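Local coordinates for glycosyl hydrolase family 2, TIM barrel domain protein (Faecalibacterium prausnitzii A2-165, PDB 6ED2), which probably hydrolyses beta-glucuronides, as a gut bacterial beta-glucuronidase of glycoside hydrolase family 2 able to release glucuronic acid from its conjugates, at residues D109-F114 / M203-E208; S116-A121 / N192-H197. All blocks are in the same frame, centred on the assembly; numbering follows the deposited sequence.

Contact 1: residues D109-F114 / M203-E208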
ATOM      1  N   ASP A 109      35.637   7.442 -42.845  1.00 32.63           N
ATOM      2  CA  ASP A 109      35.879   7.914 -41.488  1.00 31.82           C
ATOM      3  C   ASP A 109      35.192   6.988 -40.490  1.00 29.71           C
ATOM      4  O   ASP A 109      34.049   6.571 -40.699  1.00 27.66           O
ATOM      5  CB  ASP A 109      35.366   9.342 -41.313  1.00 31.72           C
ATOM      6  CG  ASP A 109      36.500  10.357 -41.153  1.00 36.46           C
ATOM      7  OD1 ASP A 109      37.694   9.968 -41.034  1.00 33.84           O
ATOM      8  OD2 ASP A 109      36.183  11.555 -41.183  1.00 36.90           O
ATOM      9  N   ILE A 110      35.898   6.666 -39.411  1.00 27.13           N
ATOM     10  CA  ILE A 110      35.395   5.783 -38.363  1.00 31.65           C
ATOM     11  C   ILE A 110      35.180   6.623 -37.119  1.00 29.72           C
ATOM     12  O   ILE A 110      36.145   7.153 -36.547  1.00 30.14           O
ATOM     13  CB  ILE A 110      36.355   4.618 -38.055  1.00 29.94           C
ATOM     14  CG1 ILE A 110      36.955   4.023 -39.339  1.00 29.35           C
ATOM     15  CG2 ILE A 110      35.605   3.542 -37.266  1.00 24.18           C
ATOM     16  CD1 ILE A 110      35.921   3.480 -40.291  1.00 26.56           C
ATOM     17  N   VAL A 111      33.919   6.722 -36.687  1.00 29.00           N
ATOM     18  CA  VAL A 111      33.511   7.647 -35.638  1.00 29.88           C
ATOM     19  C   VAL A 111      32.609   6.926 -34.643  1.00 29.08           C
ATOM     20  O   VAL A 111      31.634   6.278 -35.045  1.00 28.98           O
ATOM     21  CB  VAL A 111      32.769   8.872 -36.227  1.00 30.85           C
ATOM     22  CG1 VAL A 111      32.502   9.906 -35.141  1.00 30.66           C
ATOM     23  CG2 VAL A 111      33.544   9.488 -37.415  1.00 24.30           C
ATOM     24  N   LEU A 112      32.902   7.090 -33.350  1.00 28.72           N
ATOM     25  CA  LEU A 112      32.025   6.653 -32.263  1.00 29.25           C
ATOM     26  C   LEU A 112      31.125   7.797 -31.806  1.00 30.30           C
ATOM     27  O   LEU A 112      31.604   8.910 -31.590  1.00 31.74           O
ATOM     28  CB  LEU A 112      32.855   6.166 -31.079  1.00 28.45           C
ATOM     29  CG  LEU A 112      33.719   4.948 -31.370  1.00 31.53           C
ATOM     30  CD1 LEU A 112      34.742   4.774 -30.269  1.00 27.63           C
ATOM     31  CD2 LEU A 112      32.828   3.709 -31.522  1.00 27.36           C
ATOM     32  N   ARG A 113      29.828   7.528 -31.659  1.00 27.48           N
ATOM     33  CA  ARG A 113      28.887   8.477 -31.073  1.00 23.53           C
ATOM     34  C   ARG A 113      28.409   7.975 -29.714  1.00 28.33           C
ATOM     35  O   ARG A 113      27.969   6.822 -29.585  1.00 28.56           O
ATOM     36  CB  ARG A 113      27.674   8.709 -31.979  1.00 25.43           C
ATOM     37  CG  ARG A 113      26.443   9.278 -31.221  1.00 28.75           C
ATOM     38  CD  ARG A 113      26.599  10.778 -30.822  1.00 27.82           C
ATOM     39  NE  ARG A 113      26.704  11.659 -31.989  1.00 25.71           N
ATOM     40  CZ  ARG A 113      25.674  12.238 -32.611  1.00 30.99           C
ATOM     41  NH1 ARG A 113      24.421  12.043 -32.193  1.00 28.72           N
ATOM     42  NH2 ARG A 113      25.895  13.015 -33.673  1.00 30.10           N
ATOM     43  N   PHE A 114      28.504   8.835 -28.707  1.00 23.62           N
ATOM     44  CA  PHE A 114      27.865   8.631 -27.415  1.00 23.37           C
ATOM     45  C   PHE A 114      26.674   9.575 -27.298  1.00 28.08           C
ATOM     46  O   PHE A 114      26.846  10.802 -27.328  1.00 29.96           O
ATOM     47  CB  PHE A 114      28.849   8.868 -26.277  1.00 25.22           C
ATOM     48  CG  PHE A 114      30.013   7.929 -26.293  1.00 28.21           C
ATOM     49  CD1 PHE A 114      30.004   6.786 -25.505  1.00 26.18           C
ATOM     50  CD2 PHE A 114      31.108   8.175 -27.104  1.00 28.81           C
ATOM     51  CE1 PHE A 114      31.073   5.899 -25.530  1.00 29.35           C
ATOM     52  CE2 PHE A 114      32.191   7.293 -27.132  1.00 29.64           C
ATOM     53  CZ  PHE A 114      32.170   6.156 -26.350  1.00 29.05           C
ATOM     54  N   MET A 203      30.093   4.255 -36.386  1.00 28.11           N
ATOM     55  CA  MET A 203      29.686   4.805 -37.667  1.00 27.74           C
ATOM     56  C   MET A 203      30.828   4.722 -38.670  1.00 28.11           C
ATOM     57  O   MET A 203      31.996   4.883 -38.308  1.00 30.59           O
ATOM     58  CB  MET A 203      29.242   6.265 -37.505  1.00 30.30           C
ATOM     59  CG  MET A 203      28.029   6.452 -36.588  1.00 36.25           C
ATOM     60  SD  MET A 203      27.596   8.196 -36.326  1.00 33.23           S
ATOM     61  CE  MET A 203      28.971   8.724 -35.342  1.00 24.03           C
ATOM     62  N   ALA A 204      30.486   4.477 -39.930  1.00 29.48           N
ATOM     63  CA  ALA A 204      31.398   4.693 -41.045  1.00 30.99           C
ATOM     64  C   ALA A 204      30.812   5.827 -41.873  1.00 32.28           C
ATOM     65  O   ALA A 204      29.680   5.722 -42.355  1.00 27.82           O
ATOM     66  CB  ALA A 204      31.582   3.424 -41.882  1.00 30.05           C
ATOM     67  N   LEU A 205      31.555   6.932 -41.981  1.00 33.45           N
ATOM     68  CA  LEU A 205      31.055   8.144 -42.626  1.00 29.04           C
ATOM     69  C   LEU A 205      32.017   8.591 -43.718  1.00 27.50           C
ATOM     70  O   LEU A 205      33.238   8.460 -43.560  1.00 30.34           O
ATOM     71  CB  LEU A 205      30.887   9.272 -41.600  1.00 28.23           C
ATOM     72  CG  LEU A 205      30.089   8.942 -40.338  1.00 29.62           C
ATOM     73  CD1 LEU A 205      30.220  10.050 -39.329  1.00 30.85           C
ATOM     74  CD2 LEU A 205      28.633   8.699 -40.691  1.00 26.70           C
ATOM     75  N   PRO A 206      31.512   9.123 -44.825  1.00 27.92           N
ATOM     76  CA  PRO A 206      32.414   9.690 -45.838  1.00 29.35           C
ATOM     77  C   PRO A 206      33.239  10.824 -45.237  1.00 30.34           C
ATOM     78  O   PRO A 206      32.787  11.556 -44.352  1.00 28.90           O
ATOM     79  CB  PRO A 206      31.460  10.208 -46.930  1.00 26.18           C
ATOM     80  CG  PRO A 206      30.127   9.601 -46.631  1.00 26.89           C
ATOM     81  CD  PRO A 206      30.098   9.387 -45.134  1.00 29.98           C
ATOM     82  N   LYS A 207      34.479  10.947 -45.708  1.00 28.29           N
ATOM     83  CA  LYS A 207      35.348  11.985 -45.178  1.00 31.24           C
ATOM     84  C   LYS A 207      34.826  13.385 -45.495  1.00 30.92           C
ATOM     85  O   LYS A 207      35.014  14.305 -44.699  1.00 31.44           O
ATOM     86  CB  LYS A 207      36.767  11.761 -45.696  1.00 29.88           C
ATOM     87  CG  LYS A 207      37.496  10.781 -44.773  1.00 37.89           C
ATOM     88  CD  LYS A 207      38.574   9.987 -45.446  1.00 36.98           C
ATOM     89  CE  LYS A 207      39.385   9.266 -44.400  1.00 38.03           C
ATOM     90  NZ  LYS A 207      40.590   8.675 -45.012  1.00 47.77           N
ATOM     91  N   GLU A 208      34.138  13.556 -46.616  1.00 30.87           N
ATOM     92  CA  GLU A 208      33.405  14.775 -46.896  1.00 30.72           C
ATOM     93  C   GLU A 208      31.923  14.511 -46.651  1.00 33.30           C
ATOM     94  O   GLU A 208      31.317  13.682 -47.335  1.00 29.28           O
ATOM     95  CB  GLU A 208      33.631  15.241 -48.333  1.00 25.46           C
ATOM     96  CG  GLU A 208      32.931  16.560 -48.607  1.00 32.71           C
ATOM     97  CD  GLU A 208      33.131  17.084 -50.022  1.00 35.74           C
ATOM     98  OE1 GLU A 208      33.975  16.525 -50.755  1.00 35.22           O
ATOM     99  OE2 GLU A 208      32.452  18.076 -50.390  1.00 34.52           O
TER
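The methyl CE of Met203 lies against the CB of Arg113, 3.6 Å away, and beside the CG1 of Val111 at 3.7 Å, so that this one methyl touches two residues of the facing strand. It gets there because the chain leaves the backbone extended as far as SD and then folds at its last torsion (chi3 -69°), which turns the methyl back over strand 109-114. An unbranched, flexible methionine suits a place where the tip must reach around. The other branch of Val111, CG2, meets Leu205 CD1 at 3.9 Å, the two side chains crossing at about a right angle. Beneath these apolar contacts the backbones pair as antiparallel strands in the sheet of the family's sugar-binding domain, a beta sandwich of jelly-roll type. Asp109 with Leu205 and Val111 with Met203 are the hydrogen-bonded pairs; Asp109 N reaches Leu205 O at 2.7 Å, and Leu205 N returns a bond to Asp109 O at 2.8 Å. Ile110 and Ala204 form the non-hydrogen-bonded pair between them and turn their side chains to the other face. At the strand end, the aliphatic CG of Lys207 lies 3.8 Å from Asp109 CG, but NZ stays 5.1 Å from OD1. The buried Asp109 carboxylate is instead satisfied by Thr145 and by a salt bridge to Arg209, while the guanidinium of Arg113 leads away to Asp141.

Contact 2: residues S116-A121 / N192-H197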
ATOM      1  N   SER A 116      25.149  10.109 -24.638  1.00 24.34           N
ATOM      2  CA  SER A 116      25.596  10.868 -23.475  1.00 26.26           C
ATOM      3  C   SER A 116      26.460   9.966 -22.606  1.00 29.33           C
ATOM      4  O   SER A 116      26.359   8.735 -22.661  1.00 29.53           O
ATOM      5  CB  SER A 116      24.421  11.417 -22.648  1.00 28.98           C
ATOM      6  OG  SER A 116      23.690  10.365 -22.030  1.00 26.13           O
ATOM      7  N   VAL A 117      27.323  10.601 -21.813  1.00 25.87           N
ATOM      8  CA  VAL A 117      28.019   9.957 -20.707  1.00 23.28           C
ATOM      9  C   VAL A 117      27.949  10.918 -19.532  1.00 27.32           C
ATOM     10  O   VAL A 117      28.296  12.095 -19.667  1.00 29.84           O
ATOM     11  CB  VAL A 117      29.487   9.603 -21.043  1.00 30.77           C
ATOM     12  CG1 VAL A 117      30.154   8.941 -19.848  1.00 26.46           C
ATOM     13  CG2 VAL A 117      29.578   8.667 -22.269  1.00 26.52           C
ATOM     14  N   THR A 118      27.473  10.441 -18.389  1.00 27.42           N
ATOM     15  CA  THR A 118      27.151  11.306 -17.258  1.00 23.40           C
ATOM     16  C   THR A 118      28.186  11.103 -16.164  1.00 25.64           C
ATOM     17  O   THR A 118      28.360   9.975 -15.692  1.00 27.72           O
ATOM     18  CB  THR A 118      25.745  10.987 -16.762  1.00 25.89           C
ATOM     19  OG1 THR A 118      24.826  11.095 -17.866  1.00 24.14           O
ATOM     20  CG2 THR A 118      25.339  11.920 -15.627  1.00 21.97           C
ATOM     21  N   HIS A 119      28.885  12.173 -15.753  1.00 25.52           N
ATOM     22  CA  HIS A 119      28.720  13.570 -16.179  1.00 26.20           C
ATOM     23  C   HIS A 119      29.785  14.051 -17.182  1.00 27.87           C
ATOM     24  O   HIS A 119      29.607  15.052 -17.864  1.00 28.39           O
ATOM     25  CB  HIS A 119      28.793  14.489 -14.953  1.00 23.24           C
ATOM     26  CG  HIS A 119      27.564  14.486 -14.111  1.00 25.06           C
ATOM     27  ND1 HIS A 119      26.354  14.972 -14.560  1.00 24.82           N
ATOM     28  CD2 HIS A 119      27.359  14.074 -12.838  1.00 23.37           C
ATOM     29  CE1 HIS A 119      25.449  14.841 -13.604  1.00 25.17           C
ATOM     30  NE2 HIS A 119      26.034  14.294 -12.550  1.00 25.00           N
ATOM     31  N   ARG A 120      30.926  13.371 -17.202  1.00 28.07           N
ATOM     32  CA  ARG A 120      32.040  13.737 -18.068  1.00 30.69           C
ATOM     33  C   ARG A 120      32.741  12.448 -18.470  1.00 30.80           C
ATOM     34  O   ARG A 120      32.589  11.413 -17.814  1.00 26.35           O
ATOM     35  CB  ARG A 120      33.015  14.700 -17.371  1.00 26.81           C
ATOM     36  CG  ARG A 120      33.598  14.180 -16.032  1.00 28.53           C
ATOM     37  CD  ARG A 120      34.177  15.332 -15.174  1.00 25.50           C
ATOM     38  NE  ARG A 120      33.175  16.383 -15.057  1.00 30.51           N
ATOM     39  CZ  ARG A 120      32.289  16.462 -14.067  1.00 33.01           C
ATOM     40  NH1 ARG A 120      32.295  15.577 -13.069  1.00 27.05           N
ATOM     41  NH2 ARG A 120      31.404  17.446 -14.070  1.00 32.38           N
ATOM     42  N   ALA A 121      33.520  12.513 -19.545  1.00 28.49           N
ATOM     43  CA  ALA A 121      34.091  11.295 -20.109  1.00 30.76           C
ATOM     44  C   ALA A 121      35.443  11.566 -20.762  1.00 30.41           C
ATOM     45  O   ALA A 121      35.662  12.624 -21.364  1.00 34.88           O
ATOM     46  CB  ALA A 121      33.132  10.674 -21.134  1.00 27.11           C
ATOM     47  N   ASN A 192      21.452  11.741  -8.313  1.00 25.26           N
ATOM     48  CA  ASN A 192      22.613  11.940  -9.186  1.00 28.47           C
ATOM     49  C   ASN A 192      22.934  10.672  -9.991  1.00 27.91           C
ATOM     50  O   ASN A 192      24.031  10.123  -9.929  1.00 26.97           O
ATOM     51  CB  ASN A 192      23.819  12.385  -8.364  1.00 22.46           C
ATOM     52  CG  ASN A 192      24.970  12.883  -9.237  1.00 27.59           C
ATOM     53  OD1 ASN A 192      24.751  13.605 -10.212  1.00 27.00           O
ATOM     54  ND2 ASN A 192      26.198  12.497  -8.893  1.00 25.18           N
ATOM     55  N   TYR A 193      21.951  10.214 -10.766  1.00 28.45           N
ATOM     56  CA  TYR A 193      22.161   9.060 -11.635  1.00 26.90           C
ATOM     57  C   TYR A 193      23.285   9.342 -12.630  1.00 32.72           C
ATOM     58  O   TYR A 193      23.296  10.385 -13.293  1.00 28.70           O
ATOM     59  CB  TYR A 193      20.874   8.727 -12.392  1.00 25.58           C
ATOM     60  CG  TYR A 193      19.836   7.986 -11.567  1.00 25.71           C
ATOM     61  CD1 TYR A 193      20.159   6.798 -10.908  1.00 23.70           C
ATOM     62  CD2 TYR A 193      18.538   8.482 -11.447  1.00 19.68           C
ATOM     63  CE1 TYR A 193      19.209   6.121 -10.143  1.00 25.16           C
ATOM     64  CE2 TYR A 193      17.588   7.827 -10.688  1.00 22.79           C
ATOM     65  CZ  TYR A 193      17.925   6.646 -10.039  1.00 25.82           C
ATOM     66  OH  TYR A 193      16.964   5.996  -9.298  1.00 27.77           O
ATOM     67  N   ALA A 194      24.235   8.416 -12.739  1.00 25.80           N
ATOM     68  CA  ALA A 194      25.285   8.537 -13.736  1.00 27.09           C
ATOM     69  C   ALA A 194      25.525   7.180 -14.384  1.00 29.77           C
ATOM     70  O   ALA A 194      24.969   6.163 -13.970  1.00 26.77           O
ATOM     71  CB  ALA A 194      26.576   9.081 -13.135  1.00 25.20           C
ATOM     72  N   GLY A 195      26.373   7.176 -15.405  1.00 27.08           N
ATOM     73  CA  GLY A 195      26.598   5.988 -16.203  1.00 25.04           C
ATOM     74  C   GLY A 195      26.579   6.346 -17.667  1.00 25.81           C
ATOM     75  O   GLY A 195      26.877   7.490 -18.022  1.00 26.28           O
ATOM     76  N   ILE A 196      26.230   5.397 -18.529  1.00 25.04           N
ATOM     77  CA  ILE A 196      26.060   5.662 -19.950  1.00 24.59           C
ATOM     78  C   ILE A 196      24.585   5.458 -20.254  1.00 28.26           C
ATOM     79  O   ILE A 196      24.106   4.324 -20.378  1.00 29.42           O
ATOM     80  CB  ILE A 196      26.947   4.776 -20.826  1.00 25.99           C
ATOM     81  CG1 ILE A 196      28.408   4.989 -20.477  1.00 26.11           C
ATOM     82  CG2 ILE A 196      26.739   5.114 -22.296  1.00 24.51           C
ATOM     83  CD1 ILE A 196      29.335   4.350 -21.477  1.00 26.97           C
ATOM     84  N   HIS A 197      23.867   6.565 -20.386  1.00 27.63           N
ATOM     85  CA  HIS A 197      22.416   6.576 -20.350  1.00 24.26           C
ATOM     86  C   HIS A 197      21.768   6.376 -21.705  1.00 26.13           C
ATOM     87  O   HIS A 197      20.548   6.161 -21.758  1.00 21.02           O
ATOM     88  CB  HIS A 197      21.925   7.912 -19.768  1.00 23.74           C
ATOM     89  CG  HIS A 197      22.196   8.068 -18.307  1.00 25.34           C
ATOM     90  ND1 HIS A 197      22.316   9.297 -17.697  1.00 23.72           N
ATOM     91  CD2 HIS A 197      22.361   7.142 -17.330  1.00 22.93           C
ATOM     92  CE1 HIS A 197      22.545   9.124 -16.408  1.00 27.50           C
ATOM     93  NE2 HIS A 197      22.561   7.825 -16.157  1.00 25.72           N
TER
HETATM   94  O   HOH W   1      22.186  11.243 -19.857  1.00 25.00           O
HETATM   95  O   HOH W   2      24.906   9.157 -20.001  1.00 28.89           O
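Gly195 O accepts two bonds: Thr118 N comes almost straight at it, 3.0 Å away with an N-H...O angle of 175°, and an ordered water donates to it more loosely. That water also donates to Thr118 OG1 at 2.9 Å, accepts from His197 N at 2.8 Å and binds Ser116 OG, tying both segments together. A second water joins Ser116 OG to His197 ND1, lying in the plane of that imidazole. Thr118 suits its place by dividing its branches: a chi1 of -55° sets OG1, which is also bonded to Gly136 O, beside the backbone N and leaves CG2 anti to it. CG2 rests 3.5 Å from Tyr193 O and lies over the rim of one face of the His119 ring. Gly195 and Thr118 make a single antiparallel bridge, its return bond from Gly195 N weak; the glycine's backbone angles would press any CB against the carbonyl O of Ala194. Just beyond, after a cis peptide bond, His119 and Arg120 both face Asn161 in a classic beta bulge that starts strand 120-125. His119 NE2 donates to a lone pair of Asn192 OD1, 2.8 Å away, and ring and amide are nearly coplanar, 17° apart. Replacing His119 with an alanine would probably leave Asn192 OD1 without its donor and uncover the Thr118 methyl. The amide's other end, ND2, holds Asn162 O.

Contact 2 is nested along the chain inside the loop that contact 1 closes: 109-114 runs on into 116-121, and 192-197 into 203-208, so the same two pieces of chain meet twice, with centres 22 Å apart. Contact 1 joins neighbouring strands of the sheet in the family's sugar-binding domain, its centre 25 Å from that of the chain. The centre of contact 2 is about 14 Å from the centre of the chain; it joins the loop leading into strand 120-125 to strand 195-196, which pairs in turn with strand 75-76. Tyr193 leads away from 116-121, its hydroxyl bonded to Asp79 and to Arg604, its side chain about 10 Å from a bound magnesium ion. Both contacts lie away from the magnesium site of Thr239 and Glu241.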